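Local atomic coordinates of hemolysin activator protein CdiB (Acinetobacter baumannii ACICU, PDB entry 6WIL), a protein that probably exports its partner toxin across the outer membrane as the TpsB (Omp85-superfamily) transporter of a contact-dependent growth inhibition system. Residues S222-G227 with G553-L558; T231-G236 with S257-D262; R464-E469 with D544-D549. All coordinates share one frame; numbering follows the deposited sequence.

Contact 1 of 3, residues S222-G227 with G553-L558; sequences SVDDSG and GFSINL
Val-223 and Ile-556 lie side by side and point the same way from the sheet, with CG2 of Val-223 3.8 Å from CB of Ile-556. Two residues along the strand, on the same face, Asp-225 and Phe-554 also run alongside each other. The carboxylate of Asp-225 is turned only 17° from the plane of the phenyl ring, while the backbone O of Asp-225 sits at the ring edge, 3.8 Å from CD1 of Phe-554. Behind these side chains, Val-223 N donates to Ile-556 O at 2.9 Å and Asp-225 N to Phe-554 O at the same distance; both bonds are returned. These antiparallel bonds form the seam of the Omp85-type barrel, where the first strand, 217-228, meets the last, 550-559, and closes the 16-stranded wall. The opposite face carries polar pairs. Asp-224 turns its carboxylate toward Ser-555 because CG stands opposite the backbone N (chi1 -168°), and Ser-226 OG donates to the syn lone pair of Asp-224 OD1 at 2.7 Å. Asp-224 OD2, whose modelled place is less sure, faces Arg-460, from the loop folded into the lumen, in a salt bridge. Asn-557 ND2 is directed at Ser-222 OG, and Ser-555 OG at Asp-224 OD2; both separations are modelled so short that their exact lengths are doubtful.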
ATOM      1  N   SER A 222       2.144  20.393 -11.669  1.00 51.39           N
ATOM      2  CA  SER A 222       2.358  20.943 -10.340  1.00 48.63           C
ATOM      3  C   SER A 222       3.467  21.980 -10.369  1.00 48.92           C
ATOM      4  O   SER A 222       4.439  21.858 -11.119  1.00 41.02           O
ATOM      5  CB  SER A 222       2.725  19.855  -9.317  1.00 39.22           C
ATOM      6  OG  SER A 222       1.588  19.111  -8.924  1.00 75.93           O
ATOM      7  N   VAL A 223       3.310  23.000  -9.531  1.00 47.26           N
ATOM      8  CA  VAL A 223       4.369  23.951  -9.226  1.00 50.74           C
ATOM      9  C   VAL A 223       4.448  24.087  -7.713  1.00 46.94           C
ATOM     10  O   VAL A 223       3.417  24.199  -7.041  1.00 59.22           O
ATOM     11  CB  VAL A 223       4.130  25.321  -9.891  1.00 48.53           C
ATOM     12  CG1 VAL A 223       4.386  25.230 -11.385  1.00 41.12           C
ATOM     13  CG2 VAL A 223       2.713  25.803  -9.626  1.00 52.75           C
ATOM     14  N   ASP A 224       5.663  24.057  -7.176  1.00 53.22           N
ATOM     15  CA  ASP A 224       5.870  24.194  -5.743  1.00 59.10           C
ATOM     16  C   ASP A 224       6.953  25.226  -5.478  1.00 64.59           C
ATOM     17  O   ASP A 224       8.003  25.224  -6.128  1.00 56.90           O
ATOM     18  CB  ASP A 224       6.248  22.854  -5.097  1.00 53.09           C
ATOM     19  CG  ASP A 224       6.184  22.900  -3.580  1.00 76.74           C
ATOM     20  OD1 ASP A 224       6.920  23.704  -2.970  1.00 85.04           O
ATOM     21  OD2 ASP A 224       5.384  22.141  -2.995  1.00 91.01           O
ATOM     22  N   ASP A 225       6.688  26.105  -4.513  1.00 66.38           N
ATOM     23  CA  ASP A 225       7.625  27.144  -4.093  1.00 72.76           C
ATOM     24  C   ASP A 225       7.776  27.044  -2.577  1.00 61.03           C
ATOM     25  O   ASP A 225       6.945  27.563  -1.824  1.00 65.90           O
ATOM     26  CB  ASP A 225       7.141  28.525  -4.532  1.00 76.29           C
ATOM     27  CG  ASP A 225       7.776  29.656  -3.742  1.00 73.84           C
ATOM     28  OD1 ASP A 225       8.998  29.611  -3.490  1.00 84.76           O
ATOM     29  OD2 ASP A 225       7.047  30.606  -3.384  1.00 72.75           O
ATOM     30  N   SER A 226       8.829  26.364  -2.133  1.00 63.16           N
ATOM     31  CA  SER A 226       9.131  26.217  -0.718  1.00 67.00           C
ATOM     32  C   SER A 226      10.474  26.860  -0.409  1.00 63.38           C
ATOM     33  O   SER A 226      11.353  26.940  -1.272  1.00 78.90           O
ATOM     34  CB  SER A 226       9.160  24.741  -0.300  1.00 70.17           C
ATOM     35  OG  SER A 226       7.885  24.140  -0.443  1.00 79.53           O
ATOM     36  N   GLY A 227      10.624  27.319   0.828  1.00 67.34           N
ATOM     37  CA  GLY A 227      11.888  27.866   1.271  1.00 73.36           C
ATOM     38  C   GLY A 227      11.711  28.657   2.550  1.00 66.56           C
ATOM     39  O   GLY A 227      10.642  28.649   3.163  1.00 61.08           O
ATOM     40  N   GLY A 553       5.642  27.279   2.253  1.00 54.60           N
ATOM     41  CA  GLY A 553       5.492  26.377   1.130  1.00 52.28           C
ATOM     42  C   GLY A 553       4.171  26.567   0.416  1.00 52.82           C
ATOM     43  O   GLY A 553       3.120  26.637   1.055  1.00 58.20           O
ATOM     44  N   PHE A 554       4.213  26.655  -0.911  1.00 61.49           N
ATOM     45  CA  PHE A 554       3.021  26.841  -1.729  1.00 53.90           C
ATOM     46  C   PHE A 554       3.030  25.791  -2.829  1.00 62.51           C
ATOM     47  O   PHE A 554       3.986  25.717  -3.606  1.00 67.74           O
ATOM     48  CB  PHE A 554       2.972  28.251  -2.329  1.00 64.32           C
ATOM     49  CG  PHE A 554       2.957  29.354  -1.301  1.00 80.30           C
ATOM     50  CD1 PHE A 554       4.143  29.879  -0.807  1.00 75.89           C
ATOM     51  CD2 PHE A 554       1.756  29.869  -0.837  1.00 66.86           C
ATOM     52  CE1 PHE A 554       4.132  30.893   0.136  1.00 67.54           C
ATOM     53  CE2 PHE A 554       1.738  30.884   0.108  1.00 74.81           C
ATOM     54  CZ  PHE A 554       2.928  31.395   0.595  1.00 69.91           C
ATOM     55  N   SER A 555       1.978  24.981  -2.890  1.00 69.97           N
ATOM     56  CA  SER A 555       1.845  23.940  -3.900  1.00 55.73           C
ATOM     57  C   SER A 555       0.558  24.151  -4.681  1.00 59.00           C
ATOM     58  O   SER A 555      -0.501  24.391  -4.093  1.00 59.35           O
ATOM     59  CB  SER A 555       1.857  22.547  -3.267  1.00 56.07           C
ATOM     60  OG  SER A 555       3.097  22.291  -2.633  1.00 94.98           O
ATOM     61  N   ILE A 556       0.654  24.065  -6.005  1.00 52.61           N
ATOM     62  CA  ILE A 556      -0.489  24.189  -6.901  1.00 50.73           C
ATOM     63  C   ILE A 556      -0.446  23.027  -7.881  1.00 51.77           C
ATOM     64  O   ILE A 556       0.585  22.790  -8.516  1.00 55.49           O
ATOM     65  CB  ILE A 556      -0.475  25.530  -7.659  1.00 54.33           C
ATOM     66  CG1 ILE A 556      -0.867  26.685  -6.736  1.00 62.24           C
ATOM     67  CG2 ILE A 556      -1.408  25.472  -8.854  1.00 59.62           C
ATOM     68  CD1 ILE A 556      -2.352  26.772  -6.483  1.00 71.59           C
ATOM     69  N   ASN A 557      -1.559  22.306  -8.008  1.00 51.62           N
ATOM     70  CA  ASN A 557      -1.665  21.211  -8.963  1.00 52.36           C
ATOM     71  C   ASN A 557      -2.936  21.366  -9.794  1.00 51.45           C
ATOM     72  O   ASN A 557      -3.933  21.924  -9.337  1.00 52.24           O
ATOM     73  CB  ASN A 557      -1.646  19.853  -8.247  1.00 52.23           C
ATOM     74  CG  ASN A 557      -1.641  18.689  -9.212  1.00 64.64           C
ATOM     75  OD1 ASN A 557      -2.697  18.209  -9.622  1.00 73.69           O
ATOM     76  ND2 ASN A 557      -0.453  18.229  -9.584  1.00 68.79           N
ATOM     77  N   LEU A 558      -2.880  20.890 -11.038  1.00 53.86           N
ATOM     78  CA  LEU A 558      -4.030  20.862 -11.947  1.00 56.88           C
ATOM     79  C   LEU A 558      -4.104  19.493 -12.598  1.00 49.02           C
ATOM     80  O   LEU A 558      -3.168  19.093 -13.295  1.00 58.10           O
ATOM     81  CB  LEU A 558      -3.931  21.965 -13.021  1.00 51.25           C
ATOM     82  CG  LEU A 558      -4.805  21.980 -14.295  1.00 66.45           C
ATOM     83  CD1 LEU A 558      -6.330  22.176 -14.052  1.00 77.91           C
ATOM     84  CD2 LEU A 558      -4.167  22.959 -15.379  1.00 73.64           C
TER

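Contact 2 of 3, residues T231-G236 with S257-D262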
ATOM      1  N   THR A 231      15.767  32.387   0.956  1.00 89.07           N
ATOM      2  CA  THR A 231      15.987  31.578  -0.235  1.00 91.83           C
ATOM      3  C   THR A 231      14.903  30.512  -0.328  1.00 75.17           C
ATOM      4  O   THR A 231      14.131  30.300   0.612  1.00 78.09           O
ATOM      5  CB  THR A 231      17.377  30.923  -0.219  1.00 88.84           C
ATOM      6  OG1 THR A 231      17.515  30.127   0.966  1.00 99.11           O
ATOM      7  CG2 THR A 231      18.472  31.981  -0.244  1.00 91.92           C
ATOM      8  N   GLY A 232      14.853  29.829  -1.467  1.00 66.16           N
ATOM      9  CA  GLY A 232      13.824  28.821  -1.659  1.00 81.76           C
ATOM     10  C   GLY A 232      14.065  27.994  -2.902  1.00 70.87           C
ATOM     11  O   GLY A 232      14.980  28.254  -3.689  1.00 72.00           O
ATOM     12  N   THR A 233      13.212  26.982  -3.065  1.00 61.39           N
ATOM     13  CA  THR A 233      13.262  26.058  -4.190  1.00 65.24           C
ATOM     14  C   THR A 233      11.957  26.138  -4.970  1.00 60.03           C
ATOM     15  O   THR A 233      10.879  26.264  -4.381  1.00 69.68           O
ATOM     16  CB  THR A 233      13.496  24.618  -3.716  1.00 76.91           C
ATOM     17  OG1 THR A 233      14.542  24.595  -2.736  1.00 78.02           O
ATOM     18  CG2 THR A 233      13.886  23.724  -4.885  1.00 72.40           C
ATOM     19  N   TYR A 234      12.056  26.052  -6.295  1.00 60.38           N
ATOM     20  CA  TYR A 234      10.907  26.174  -7.186  1.00 73.76           C
ATOM     21  C   TYR A 234      10.845  24.943  -8.079  1.00 57.78           C
ATOM     22  O   TYR A 234      11.780  24.679  -8.845  1.00 50.45           O
ATOM     23  CB  TYR A 234      10.995  27.458  -8.017  1.00 60.04           C
ATOM     24  CG  TYR A 234      11.201  28.703  -7.176  1.00 80.89           C
ATOM     25  CD1 TYR A 234      12.465  29.046  -6.706  1.00 83.43           C
ATOM     26  CD2 TYR A 234      10.133  29.530  -6.843  1.00 90.69           C
ATOM     27  CE1 TYR A 234      12.663  30.173  -5.931  1.00 91.26           C
ATOM     28  CE2 TYR A 234      10.325  30.666  -6.070  1.00 99.58           C
ATOM     29  CZ  TYR A 234      11.591  30.980  -5.617  1.00100.54           C
ATOM     30  OH  TYR A 234      11.795  32.101  -4.848  1.00 98.80           O
HETATM   31  N   MSE A 235       9.750  24.197  -7.977  1.00 60.53           N
HETATM   32  CA  MSE A 235       9.605  22.930  -8.687  1.00 50.84           C
HETATM   33  C   MSE A 235       8.475  22.945  -9.704  1.00 44.92           C
HETATM   34  O   MSE A 235       7.456  23.598  -9.506  1.00 46.43           O
HETATM   35  CB  MSE A 235       9.362  21.794  -7.694  1.00 61.47           C
HETATM   36  CG  MSE A 235      10.593  20.979  -7.345  1.00 91.69           C
HETATM   37 SE   MSE A 235      10.193  19.649  -5.971  1.00131.11          SE
HETATM   38  CE  MSE A 235       8.551  18.932  -6.739  1.00 44.98           C
ATOM     39  N   GLY A 236       8.669  22.209 -10.792  1.00 39.01           N
ATOM     40  CA  GLY A 236       7.625  22.000 -11.773  1.00 37.09           C
ATOM     41  C   GLY A 236       7.516  20.538 -12.148  1.00 42.45           C
ATOM     42  O   GLY A 236       8.520  19.900 -12.475  1.00 54.68           O
ATOM     43  N   SER A 257      10.243  16.169 -13.880  1.00 38.73           N
ATOM     44  CA  SER A 257      10.380  17.183 -12.847  1.00 53.59           C
ATOM     45  C   SER A 257      11.527  18.125 -13.189  1.00 49.67           C
ATOM     46  O   SER A 257      12.567  17.695 -13.694  1.00 49.51           O
ATOM     47  CB  SER A 257      10.621  16.535 -11.479  1.00 52.56           C
ATOM     48  OG  SER A 257      10.170  17.372 -10.427  1.00 59.43           O
ATOM     49  N   HIS A 258      11.323  19.414 -12.921  1.00 63.23           N
ATOM     50  CA  HIS A 258      12.362  20.432 -13.030  1.00 58.77           C
ATOM     51  C   HIS A 258      12.410  21.200 -11.720  1.00 49.55           C
ATOM     52  O   HIS A 258      11.364  21.598 -11.195  1.00 61.66           O
ATOM     53  CB  HIS A 258      12.103  21.400 -14.189  1.00 43.74           C
ATOM     54  CG  HIS A 258      12.099  20.750 -15.538  1.00 62.00           C
ATOM     55  ND1 HIS A 258      13.237  20.234 -16.119  1.00 72.42           N
ATOM     56  CD2 HIS A 258      11.098  20.551 -16.429  1.00 90.24           C
ATOM     57  CE1 HIS A 258      12.936  19.737 -17.305  1.00 83.38           C
ATOM     58  NE2 HIS A 258      11.644  19.916 -17.517  1.00 92.84           N
ATOM     59  N   SER A 259      13.613  21.411 -11.196  1.00 50.48           N
ATOM     60  CA  SER A 259      13.772  22.056  -9.902  1.00 54.69           C
ATOM     61  C   SER A 259      14.879  23.096  -9.975  1.00 57.06           C
ATOM     62  O   SER A 259      15.883  22.901 -10.666  1.00 48.73           O
ATOM     63  CB  SER A 259      14.085  21.029  -8.803  1.00 54.26           C
ATOM     64  OG  SER A 259      14.299  21.662  -7.553  1.00 78.08           O
ATOM     65  N   LEU A 260      14.683  24.200  -9.256  1.00 68.79           N
ATOM     66  CA  LEU A 260      15.670  25.272  -9.138  1.00 71.50           C
ATOM     67  C   LEU A 260      15.880  25.512  -7.645  1.00 73.17           C
ATOM     68  O   LEU A 260      15.086  26.207  -7.006  1.00 71.47           O
ATOM     69  CB  LEU A 260      15.201  26.536  -9.857  1.00 64.10           C
ATOM     70  CG  LEU A 260      16.199  27.674 -10.101  1.00 80.68           C
ATOM     71  CD1 LEU A 260      16.344  28.574  -8.880  1.00 80.10           C
ATOM     72  CD2 LEU A 260      17.553  27.119 -10.523  1.00 73.06           C
ATOM     73  N   ASP A 261      16.944  24.932  -7.092  1.00 78.06           N
ATOM     74  CA  ASP A 261      17.223  24.990  -5.661  1.00 90.93           C
ATOM     75  C   ASP A 261      18.228  26.108  -5.400  1.00 94.97           C
ATOM     76  O   ASP A 261      19.404  25.990  -5.759  1.00 94.01           O
ATOM     77  CB  ASP A 261      17.747  23.644  -5.161  1.00 91.49           C
ATOM     78  CG  ASP A 261      17.768  23.545  -3.644  1.00101.22           C
ATOM     79  OD1 ASP A 261      17.498  24.560  -2.971  1.00 96.75           O
ATOM     80  OD2 ASP A 261      18.047  22.443  -3.124  1.00 93.27           O
ATOM     81  N   ASP A 262      17.763  27.193  -4.774  1.00 94.07           N
ATOM     82  CA  ASP A 262      18.649  28.289  -4.398  1.00107.21           C
ATOM     83  C   ASP A 262      19.464  27.982  -3.150  1.00107.09           C
ATOM     84  O   ASP A 262      20.482  28.643  -2.914  1.00103.34           O
ATOM     85  CB  ASP A 262      17.847  29.575  -4.177  1.00 99.36           C
ATOM     86  CG  ASP A 262      17.369  30.199  -5.474  1.00100.44           C
ATOM     87  OD1 ASP A 262      17.987  29.931  -6.526  1.00 99.87           O
ATOM     88  OD2 ASP A 262      16.384  30.967  -5.441  1.00 99.14           O
TER
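The ring of Tyr-234 meets Asp-262 at its edge: OD2 of the carboxylate lies in the ring plane, 3.8 Å from CE1 of Tyr-234, and the two planes are inclined at 67°. Leu-260 O is also near the ring plane at the edge, 3.9 Å from CD1 of Tyr-234. The side chain of Leu-260 shares this face of the sheet with the tyrosine, but the two only graze each other. The carboxylate of Asp-261, on the other face, is approached quite differently. Thr-233 OG1 donates to OD1 of Asp-261 at 3.0 Å from well above the carboxylate plane, 74° out of it, and the same oxygen accepts from the backbone N of Phe-263, so two donors grip it. Strands 232-243 and 251-261, which carry these groups, form an antiparallel beta hairpin in the barrel wall. Tyr-234 pairs with Leu-260, and Gly-236 with His-258, through reciprocal backbone bonds, the shortest being Gly-236 N to His-258 O at 2.8 Å. Asp-262 N extends the pairing by donating to Gly-232 O at 3.2 Å. The methyl CG2 of Thr-233, set opposite the backbone N while OG1 turns to the aspartate (chi1 -45°), lies 3.4 Å from Ser-259 OG. CG of Met-235, modelled as selenomethionine, packs 3.8 Å from CB of Ser-259. Arg-17 of helix 8-27 touches Met-235 and Ser-257, which places this face toward the helix inside the barrel.

Contact 3 of 3, residues R464-E469 with D544-D549; sequences RGFDGE and DSIKKD
The VRGF motif of the sixth extracellular loop, a hallmark of Omp85-type transporters, includes Arg-464 to Phe-466, and its phenylalanine and the residues just beyond meet the loop that joins the last two barrel strands. Arg-464 itself is turned to the barrel wall, in salt bridges with Asp-500 and Glu-483, whereas Phe-466 turns to loop 544-549. CE1 of Phe-466 lies 3.5 Å from CG2 of Ile-546, and CD1 is nearly as close, the two side chains crossing at about a right angle. CG of Lys-548 approaches the same ring corner more loosely, 4.3 Å from CE1 of Phe-466. Leu-516 and Ala-542 also pack on the phenylalanine, so it is held in an apolar setting between loop and wall. The charged part of the contact is made by Glu-469 and Lys-547. The extended lysine chain crosses the glutamate so that NZ of Lys-547 meets OE2 of Glu-469 at 2.8 Å on the syn side, 16° out of the carboxylate plane; a second, weak bond runs from the same NZ to OE1 of Glu-469 at 3.2 Å. Asp-467 forms an Asx turn, its OD1 accepting from Glu-469 N at 2.7 Å with an N-H...O angle of 167°. The turn also brings Asp-467 OD2 to 3.1 Å from Glu-469 OE2. Two acceptors this close would probably repel each other if both carried charge, and the ammonium group of Lys-547 probably offsets part of that cost through its salt bridge to Glu-469.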
ATOM      1  N   ARG A 464       8.917  18.354   8.823  1.00 51.27           N
ATOM      2  CA  ARG A 464       8.409  19.619   8.303  1.00 60.08           C
ATOM      3  C   ARG A 464       8.715  20.772   9.261  1.00 59.57           C
ATOM      4  O   ARG A 464       8.957  20.581  10.457  1.00 68.12           O
ATOM      5  CB  ARG A 464       6.906  19.533   8.038  1.00 51.62           C
ATOM      6  CG  ARG A 464       6.559  18.887   6.707  1.00 49.39           C
ATOM      7  CD  ARG A 464       5.079  18.589   6.617  1.00 40.33           C
ATOM      8  NE  ARG A 464       4.695  17.548   7.562  1.00 43.98           N
ATOM      9  CZ  ARG A 464       3.452  17.113   7.739  1.00 62.18           C
ATOM     10  NH1 ARG A 464       3.207  16.159   8.624  1.00 58.63           N
ATOM     11  NH2 ARG A 464       2.454  17.632   7.034  1.00 68.06           N
ATOM     12  N   GLY A 465       8.703  21.986   8.715  1.00 57.72           N
ATOM     13  CA  GLY A 465       9.120  23.160   9.448  1.00 54.23           C
ATOM     14  C   GLY A 465      10.582  23.512   9.284  1.00 46.95           C
ATOM     15  O   GLY A 465      11.026  24.527   9.831  1.00 62.32           O
ATOM     16  N   PHE A 466      11.347  22.706   8.555  1.00 45.61           N
ATOM     17  CA  PHE A 466      12.760  22.952   8.304  1.00 44.54           C
ATOM     18  C   PHE A 466      12.990  23.080   6.805  1.00 63.09           C
ATOM     19  O   PHE A 466      12.362  22.369   6.009  1.00 49.57           O
ATOM     20  CB  PHE A 466      13.630  21.833   8.890  1.00 47.71           C
ATOM     21  CG  PHE A 466      13.745  21.875  10.389  1.00 57.19           C
ATOM     22  CD1 PHE A 466      14.689  22.686  11.002  1.00 50.34           C
ATOM     23  CD2 PHE A 466      12.911  21.107  11.185  1.00 41.97           C
ATOM     24  CE1 PHE A 466      14.797  22.730  12.380  1.00 53.32           C
ATOM     25  CE2 PHE A 466      13.015  21.145  12.561  1.00 59.72           C
ATOM     26  CZ  PHE A 466      13.960  21.957  13.160  1.00 67.36           C
ATOM     27  N   ASP A 467      13.899  23.990   6.430  1.00 53.33           N
ATOM     28  CA  ASP A 467      14.090  24.315   5.019  1.00 60.49           C
ATOM     29  C   ASP A 467      14.815  23.199   4.278  1.00 58.72           C
ATOM     30  O   ASP A 467      14.636  23.032   3.062  1.00 71.55           O
ATOM     31  CB  ASP A 467      14.869  25.625   4.877  1.00 76.06           C
ATOM     32  CG  ASP A 467      16.095  25.682   5.767  1.00 78.51           C
ATOM     33  OD1 ASP A 467      16.905  24.714   5.756  1.00 88.10           O
ATOM     34  OD2 ASP A 467      16.255  26.705   6.477  1.00 88.05           O
ATOM     35  N   GLY A 468      15.648  22.439   4.988  1.00 68.03           N
ATOM     36  CA  GLY A 468      16.436  21.401   4.364  1.00 67.40           C
ATOM     37  C   GLY A 468      17.769  21.810   3.786  1.00 69.81           C
ATOM     38  O   GLY A 468      18.381  21.002   3.066  1.00 68.31           O
ATOM     39  N   GLU A 469      18.242  23.026   4.064  1.00 71.38           N
ATOM     40  CA  GLU A 469      19.590  23.370   3.624  1.00 84.47           C
ATOM     41  C   GLU A 469      20.632  22.578   4.392  1.00 75.33           C
ATOM     42  O   GLU A 469      21.703  22.258   3.863  1.00 75.11           O
ATOM     43  CB  GLU A 469      19.853  24.862   3.785  1.00 93.41           C
ATOM     44  CG  GLU A 469      20.003  25.328   5.218  1.00107.71           C
ATOM     45  CD  GLU A 469      20.156  26.822   5.299  1.00110.58           C
ATOM     46  OE1 GLU A 469      21.259  27.308   4.988  1.00106.97           O
ATOM     47  OE2 GLU A 469      19.160  27.500   5.638  1.00110.68           O
ATOM     48  N   ASP A 544      22.355  23.676  17.539  1.00 82.12           N
ATOM     49  CA  ASP A 544      22.752  25.053  17.260  1.00 86.06           C
ATOM     50  C   ASP A 544      23.103  25.257  15.792  1.00 73.72           C
ATOM     51  O   ASP A 544      22.908  26.354  15.256  1.00 73.64           O
ATOM     52  CB  ASP A 544      23.929  25.445  18.154  1.00 87.55           C
ATOM     53  CG  ASP A 544      23.502  25.743  19.580  1.00 85.72           C
ATOM     54  OD1 ASP A 544      22.797  26.753  19.790  1.00 73.83           O
ATOM     55  OD2 ASP A 544      23.859  24.961  20.486  1.00 98.93           O
ATOM     56  N   SER A 545      23.605  24.219  15.121  1.00 74.39           N
ATOM     57  CA  SER A 545      23.995  24.338  13.721  1.00 83.39           C
ATOM     58  C   SER A 545      22.805  24.412  12.771  1.00 85.53           C
ATOM     59  O   SER A 545      23.018  24.600  11.567  1.00 78.15           O
ATOM     60  CB  SER A 545      24.899  23.167  13.328  1.00 72.46           C
ATOM     61  OG  SER A 545      24.213  21.932  13.437  1.00 76.42           O
ATOM     62  N   ILE A 546      21.577  24.267  13.265  1.00 73.61           N
ATOM     63  CA  ILE A 546      20.369  24.371  12.452  1.00 81.90           C
ATOM     64  C   ILE A 546      19.664  25.676  12.801  1.00 88.12           C
ATOM     65  O   ILE A 546      19.564  26.046  13.977  1.00 88.90           O
ATOM     66  CB  ILE A 546      19.435  23.164  12.661  1.00 80.44           C
ATOM     67  CG1 ILE A 546      20.152  21.855  12.314  1.00 82.94           C
ATOM     68  CG2 ILE A 546      18.180  23.317  11.822  1.00 73.35           C
ATOM     69  CD1 ILE A 546      20.136  21.512  10.835  1.00 61.45           C
ATOM     70  N   LYS A 547      19.147  26.354  11.774  1.00 82.60           N
ATOM     71  CA  LYS A 547      18.724  27.744  11.921  1.00 79.28           C
ATOM     72  C   LYS A 547      17.494  27.889  12.819  1.00 81.59           C
ATOM     73  O   LYS A 547      17.427  28.818  13.634  1.00 91.52           O
ATOM     74  CB  LYS A 547      18.451  28.341  10.540  1.00 95.82           C
ATOM     75  CG  LYS A 547      19.676  28.598   9.695  1.00103.98           C
ATOM     76  CD  LYS A 547      19.276  29.321   8.429  1.00105.02           C
ATOM     77  CE  LYS A 547      20.465  29.942   7.711  1.00111.56           C
ATOM     78  NZ  LYS A 547      20.128  30.012   6.253  1.00103.64           N
ATOM     79  N   LYS A 548      16.525  26.976  12.698  1.00 70.87           N
ATOM     80  CA  LYS A 548      15.190  27.140  13.293  1.00 73.31           C
ATOM     81  C   LYS A 548      14.508  28.405  12.771  1.00 84.01           C
ATOM     82  O   LYS A 548      13.856  29.139  13.518  1.00 86.83           O
ATOM     83  CB  LYS A 548      15.235  27.137  14.825  1.00 57.86           C
ATOM     84  CG  LYS A 548      15.371  25.751  15.434  1.00 64.52           C
ATOM     85  CD  LYS A 548      15.247  25.780  16.951  1.00 70.64           C
ATOM     86  CE  LYS A 548      16.339  26.631  17.570  1.00 70.71           C
ATOM     87  NZ  LYS A 548      17.669  26.271  17.006  1.00 75.22           N
ATOM     88  N   ASP A 549      14.648  28.652  11.472  1.00 92.95           N
ATOM     89  CA  ASP A 549      14.070  29.826  10.840  1.00 84.01           C
ATOM     90  C   ASP A 549      12.618  29.548  10.449  1.00 75.70           C
ATOM     91  O   ASP A 549      12.100  28.441  10.619  1.00 72.96           O
ATOM     92  CB  ASP A 549      14.913  30.231   9.631  1.00 87.04           C
ATOM     93  CG  ASP A 549      14.941  31.730   9.410  1.00104.31           C
ATOM     94  OD1 ASP A 549      15.150  32.474  10.392  1.00 98.01           O
ATOM     95  OD2 ASP A 549      14.777  32.161   8.249  1.00102.01           O
TER

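In the fold
From the N terminus, the chain runs through helix 8-27 and the POTRA domains before it enters the barrel at strand 217-228, where residues 222-227 await their partner. Contact 2 closes first, bringing 257-262 back to 231-236 within one hairpin. Residues 464-469 then begin contact 3, which closes at 544-549 and ties the sixth extracellular loop to the last one. Contact 1 closes just afterwards, when 553-558 returns to the first strand. Contacts 2 and 3 therefore follow one another in series, and both nest within the loop closed by contact 1. Contacts 1 and 2 adjoin in the sheet, probably hydrogen-bonded between Ser-226 and Thr-233; contact 3 adjoins contact 1 only along the chain and does not touch contact 2.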